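Local coordinates for protein succinate--CoA ligase subunit alpha (Campylobacter jejuni, PDB 6MEL) that forms the alpha subunit of a succinate--CoA ligase, an alpha/beta protein with two mixed beta sheets and a Rossmann-type CoA-binding domain, at residues G179-I183 / H247-I251; I210-V216 / D256-K262. One frame throughout, in Å; residues are numbered along the deposited sequence.

Interaction 1: residues G179-I183 / H247-I251; sequences GGDPI and HAGAI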
loop_
_atom_site.group_PDB
_atom_site.type_symbol
_atom_site.label_atom_id
_atom_site.label_comp_id
_atom_site.label_asym_id
_atom_site.label_seq_id
_atom_site.Cartn_x
_atom_site.Cartn_y
_atom_site.Cartn_z
ATOM N N GLY A 179 5.068 9.123 -4.473
ATOM C CA GLY A 179 4.145 8.534 -3.545
ATOM C C GLY A 179 4.111 7.018 -3.581
ATOM O O GLY A 179 4.450 6.373 -4.600
ATOM N N GLY A 180 3.684 6.466 -2.438
ATOM C CA GLY A 180 3.673 5.027 -2.181
ATOM C C GLY A 180 2.279 4.395 -2.247
ATOM O O GLY A 180 2.098 3.258 -1.822
ATOM N N ASP A 181 1.293 5.135 -2.752
ATOM C CA ASP A 181 -0.092 4.658 -2.806
ATOM C C ASP A 181 -0.376 4.008 -4.165
ATOM O O ASP A 181 0.383 4.133 -5.136
ATOM C CB ASP A 181 -1.062 5.800 -2.507
ATOM C CG ASP A 181 -1.168 6.139 -1.032
ATOM O OD1 ASP A 181 -0.511 5.460 -0.218
ATOM O OD2 ASP A 181 -1.955 7.075 -0.700
ATOM N N PRO A 182 -1.469 3.243 -4.273
ATOM C CA PRO A 182 -1.793 2.555 -5.512
ATOM C C PRO A 182 -2.212 3.502 -6.640
ATOM O O PRO A 182 -1.950 3.222 -7.803
ATOM C CB PRO A 182 -2.971 1.629 -5.143
ATOM C CG PRO A 182 -3.144 1.710 -3.634
ATOM C CD PRO A 182 -2.411 2.945 -3.189
ATOM N N ILE A 183 -2.858 4.603 -6.278
ATOM C CA ILE A 183 -3.098 5.701 -7.238
ATOM C C ILE A 183 -2.288 6.933 -6.802
ATOM O O ILE A 183 -2.459 7.405 -5.678
ATOM C CB ILE A 183 -4.586 6.045 -7.310
ATOM C CG1 ILE A 183 -5.464 4.858 -7.698
ATOM C CG2 ILE A 183 -4.824 7.243 -8.214
ATOM C CD1 ILE A 183 -6.956 5.209 -7.649
ATOM N N HIS A 247 3.890 0.534 2.669
ATOM C CA HIS A 247 3.084 1.356 1.734
ATOM C C HIS A 247 1.850 0.606 1.206
ATOM O O HIS A 247 1.927 -0.554 0.737
ATOM C CB HIS A 247 3.926 1.716 0.514
ATOM C CG HIS A 247 4.933 2.767 0.755
ATOM N ND1 HIS A 247 5.994 2.898 -0.082
ATOM C CD2 HIS A 247 4.993 3.772 1.661
ATOM C CE1 HIS A 247 6.716 3.923 0.312
ATOM N NE2 HIS A 247 6.101 4.517 1.368
ATOM N N ALA A 248 0.705 1.292 1.160
ATOM C CA ALA A 248 -0.512 0.676 0.577
ATOM C C ALA A 248 -0.229 0.144 -0.839
ATOM O O ALA A 248 -0.774 -0.823 -1.225
ATOM C CB ALA A 248 -1.625 1.690 0.565
ATOM N N GLY A 249 0.633 0.811 -1.616
ATOM C CA GLY A 249 0.888 0.387 -2.970
ATOM C C GLY A 249 1.888 -0.754 -3.082
ATOM O O GLY A 249 2.055 -1.339 -4.160
ATOM N N ALA A 250 2.563 -1.100 -1.984
ATOM C CA ALA A 250 3.697 -2.001 -2.074
ATOM C C ALA A 250 3.251 -3.432 -1.799
ATOM O O ALA A 250 3.512 -3.975 -0.726
ATOM C CB ALA A 250 4.800 -1.581 -1.133
ATOM N N ILE A 251 2.653 -4.050 -2.810
ATOM C CA ILE A 251 2.124 -5.389 -2.687
ATOM C C ILE A 251 2.228 -6.061 -4.057
ATOM O O ILE A 251 1.892 -5.461 -5.069
ATOM C CB ILE A 251 0.698 -5.382 -2.104
ATOM C CG1 ILE A 251 0.143 -6.806 -2.048
ATOM C CG2 ILE A 251 -0.239 -4.460 -2.870
ATOM C CD1 ILE A 251 -1.038 -6.954 -1.097
#
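Gly-180 and Gly-249 join two loops through one backbone hydrogen bond. Gly-249 N donates to Gly-180 O over 2.9 Å. The donor lies in the carbonyl plane, but the bond is bent, with 142° at the hydrogen. Gly-249 is a middle residue of a type I beta turn that runs from His-247 to Ala-250. Ala-250 N closes this turn on His-247 O at 2.8 Å, while Gly-249 N reaches across to the other loop. Gly-249 O is bound by a basic side chain of a neighbouring protein chain.

A CH-pi contact lies beside this bond. Gly-180 CA sits over one face of the His-247 imidazole, 3.9 Å from the ring centroid and close to the ring normal. It is displaced toward the rim. His-247 has CG anti to its carbonyl carbon (chi1 -75°), which brings one face of the ring to Gly-180 CA. His-247 CB is 3.3 Å from Gly-180 O. The hydrogen bond from His-247 ND1 to Glu-209 OE2 helps fix the ring's rotation.

Both loops follow parallel strands of one alpha/beta sheet. Residues 179-183 come after strand 172-177 and lead to helix 188-197. Residues 247-251 belong to the long loop between strand 230-235 and helix 259-268. The contact therefore joins two loops beyond the C-terminal ends of these strands, and most of it is buried.

The remaining contacts are van der Waals packing. Ala-248 CB rests against Pro-182 CD at 4.0 Å. Ala-248 CB also meets Asp-181 OD1 at 4.0 Å, an oxygen whose hydrogen-bond partner is Asn-123 ND2. Gly-249 CA packs against the backbone, 3.9 Å from Pro-182 N. The Pro-182 ring also touches Val-102 of helix 102-115.

Interaction 2: residues I210-V216 / D256-K262; sequences IGGSLEV and DESAAAK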
loop_
_atom_site.group_PDB
_atom_site.type_symbol
_atom_site.label_atom_id
_atom_site.label_comp_id
_atom_site.label_asym_id
_atom_site.label_seq_id
_atom_site.Cartn_x
_atom_site.Cartn_y
_atom_site.Cartn_z
ATOM N N ILE A 210 7.920 -2.641 -5.524
ATOM C CA ILE A 210 6.908 -3.617 -5.842
ATOM C C ILE A 210 5.544 -2.938 -5.946
ATOM O O ILE A 210 5.253 -1.960 -5.250
ATOM C CB ILE A 210 6.874 -4.731 -4.794
ATOM C CG1 ILE A 210 6.738 -4.175 -3.379
ATOM C CG2 ILE A 210 8.090 -5.630 -4.916
ATOM C CD1 ILE A 210 6.200 -5.228 -2.398
ATOM N N GLY A 211 4.695 -3.520 -6.808
ATOM C CA GLY A 211 3.263 -3.151 -6.891
ATOM C C GLY A 211 2.980 -2.354 -8.147
ATOM O O GLY A 211 3.677 -1.358 -8.444
ATOM N N GLY A 212 1.922 -2.767 -8.857
ATOM C CA GLY A 212 1.587 -2.258 -10.183
ATOM C C GLY A 212 2.773 -2.397 -11.131
ATOM O O GLY A 212 3.777 -3.100 -10.841
ATOM N N SER A 213 2.690 -1.713 -12.262
ATOM C CA SER A 213 3.659 -1.978 -13.354
ATOM C C SER A 213 4.147 -0.674 -13.981
ATOM O O SER A 213 4.604 -0.671 -15.116
ATOM C CB SER A 213 3.030 -2.909 -14.394
ATOM O OG SER A 213 1.862 -2.304 -14.916
ATOM N N LEU A 214 4.109 0.431 -13.230
ATOM C CA LEU A 214 4.586 1.736 -13.779
ATOM C C LEU A 214 6.039 1.614 -14.277
ATOM O O LEU A 214 6.380 2.163 -15.357
ATOM C CB LEU A 214 4.477 2.854 -12.730
ATOM C CG LEU A 214 3.069 3.407 -12.466
ATOM C CD1 LEU A 214 3.139 4.450 -11.372
ATOM C CD2 LEU A 214 2.422 4.018 -13.720
ATOM N N GLU A 215 6.881 0.921 -13.506
ATOM C CA GLU A 215 8.316 0.858 -13.815
ATOM C C GLU A 215 8.564 -0.028 -15.059
ATOM O O GLU A 215 9.514 0.209 -15.801
ATOM C CB GLU A 215 9.104 0.389 -12.584
ATOM C CG GLU A 215 8.975 1.312 -11.374
ATOM C CD GLU A 215 7.861 0.942 -10.410
ATOM O OE1 GLU A 215 6.873 0.298 -10.847
ATOM O OE2 GLU A 215 7.984 1.264 -9.218
ATOM N N VAL A 216 7.723 -1.033 -15.297
ATOM C CA VAL A 216 7.813 -1.873 -16.532
ATOM C C VAL A 216 7.472 -0.996 -17.746
ATOM O O VAL A 216 8.250 -0.885 -18.661
ATOM C CB VAL A 216 6.873 -3.094 -16.479
ATOM C CG1 VAL A 216 6.857 -3.907 -17.799
ATOM C CG2 VAL A 216 7.214 -3.989 -15.310
ATOM N N ASP A 256 4.270 -9.623 -12.800
ATOM C CA ASP A 256 4.737 -8.366 -13.433
ATOM C C ASP A 256 4.759 -7.176 -12.436
ATOM O O ASP A 256 5.118 -6.036 -12.818
ATOM C CB ASP A 256 3.912 -8.050 -14.689
ATOM C CG ASP A 256 2.526 -7.491 -14.394
ATOM O OD1 ASP A 256 1.854 -8.014 -13.471
ATOM O OD2 ASP A 256 2.120 -6.525 -15.085
ATOM N N GLU A 257 4.325 -7.398 -11.180
ATOM C CA GLU A 257 4.381 -6.363 -10.156
ATOM C C GLU A 257 5.620 -6.571 -9.268
ATOM O O GLU A 257 5.884 -5.801 -8.366
ATOM C CB GLU A 257 3.116 -6.370 -9.299
ATOM C CG GLU A 257 1.814 -6.056 -10.046
ATOM C CD GLU A 257 0.653 -6.044 -9.062
ATOM O OE1 GLU A 257 0.232 -7.115 -8.633
ATOM O OE2 GLU A 257 0.359 -4.992 -8.543
ATOM N N SER A 258 6.325 -7.662 -9.477
ATOM C CA SER A 258 7.468 -8.029 -8.659
ATOM C C SER A 258 8.684 -7.155 -8.989
ATOM O O SER A 258 8.813 -6.576 -10.099
ATOM C CB SER A 258 7.819 -9.477 -8.883
ATOM O OG SER A 258 8.436 -9.608 -10.170
ATOM N N ALA A 259 9.633 -7.097 -8.056
ATOM C CA ALA A 259 10.819 -6.279 -8.311
ATOM C C ALA A 259 11.618 -6.883 -9.478
ATOM O O ALA A 259 12.171 -6.142 -10.292
ATOM C CB ALA A 259 11.664 -6.167 -7.072
ATOM N N ALA A 260 11.736 -8.216 -9.525
ATOM C CA ALA A 260 12.542 -8.886 -10.590
ATOM C C ALA A 260 11.977 -8.521 -11.973
ATOM O O ALA A 260 12.747 -8.241 -12.873
ATOM C CB ALA A 260 12.577 -10.407 -10.416
ATOM N N ALA A 261 10.636 -8.545 -12.131
ATOM C CA ALA A 261 9.998 -8.252 -13.417
ATOM C C ALA A 261 10.289 -6.817 -13.854
ATOM O O ALA A 261 10.514 -6.554 -15.019
ATOM C CB ALA A 261 8.508 -8.509 -13.374
ATOM N N LYS A 262 10.295 -5.881 -12.905
ATOM C CA LYS A 262 10.536 -4.503 -13.232
ATOM C C LYS A 262 12.009 -4.318 -13.623
ATOM O O LYS A 262 12.339 -3.618 -14.587
ATOM C CB LYS A 262 10.197 -3.615 -12.023
ATOM C CG LYS A 262 8.718 -3.622 -11.713
ATOM C CD LYS A 262 8.292 -2.878 -10.470
ATOM C CE LYS A 262 6.797 -3.041 -10.294
ATOM N NZ LYS A 262 6.245 -1.949 -9.484
#
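Lys-262 reaches across from the first turn of helix 259-268 to Glu-215, Val-216 and the glycine loop ahead of helix 214-225. Helix 214-225 follows strand 203-209 and helix 259-268 comes after strand 230-235, both parallel strands of one mixed alpha/beta sheet. The contact joins the N-terminal ends of the two helices. The lysine chain is extended beyond CG. Its CB faces Glu-215 CB. Lys-262 CG lies 3.9 Å from Val-216 CG2, and these two side chains run at about a right angle. Lys-262 CD passes 3.5 Å from Glu-215 OE1, and CE is close to both that oxygen and Gly-212 O.

NZ then has several acceptors. Lys-262 NZ forms a salt bridge with Glu-215 OE1 at 2.7 Å, approaching from above the carboxylate plane. Lys-262 NZ donates to Gly-211 O at 2.8 Å, again well out of the carbonyl plane. A weak bond runs from Lys-262 NZ to Gly-212 O at 3.0 Å. Glu-209 O is a further acceptor. The bend of Glu-215 at chi2 (93°) turns its carboxylate to NZ, while OE2 is held by Lys-153 and by Glu-209 N.

Ile-210 CG2 packs 4.2 Å from Ala-259 CB. Glu-257 grips the same loop with its backbone and its side chain. Gly-211 N donates to Glu-257 O at 3.0 Å in a nearly straight bond (170°), in the carbonyl plane and on a lone pair. Gly-212 N donates to Glu-257 OE2 over 2.7 Å, on the anti side of that oxygen and 19° out of the carboxylate plane.

In the fold
Interactions 1 and 2 sit on the same side of the chain's centre, with their own centres about 12 Å apart. Their segments alternate along the chain: 179-183, 210-216, 247-251, 256-262. They meet mainly at the Ile-210 side chain, whose CD1 lies 3.4 Å from Ala-250 O and 3.8 Å from Ile-251 N. Ile-251 O also packs 3.8 Å from Glu-257 OE2. Glu-209 is a second tie: its side chain bonds His-247 in interaction 1, and its backbone O and N bond Lys-262 and Glu-215 in interaction 2. A neighbouring protein chain packs on both contacts, touching Pro-182, His-247 and Ala-250 in the first and Ile-210 in the second.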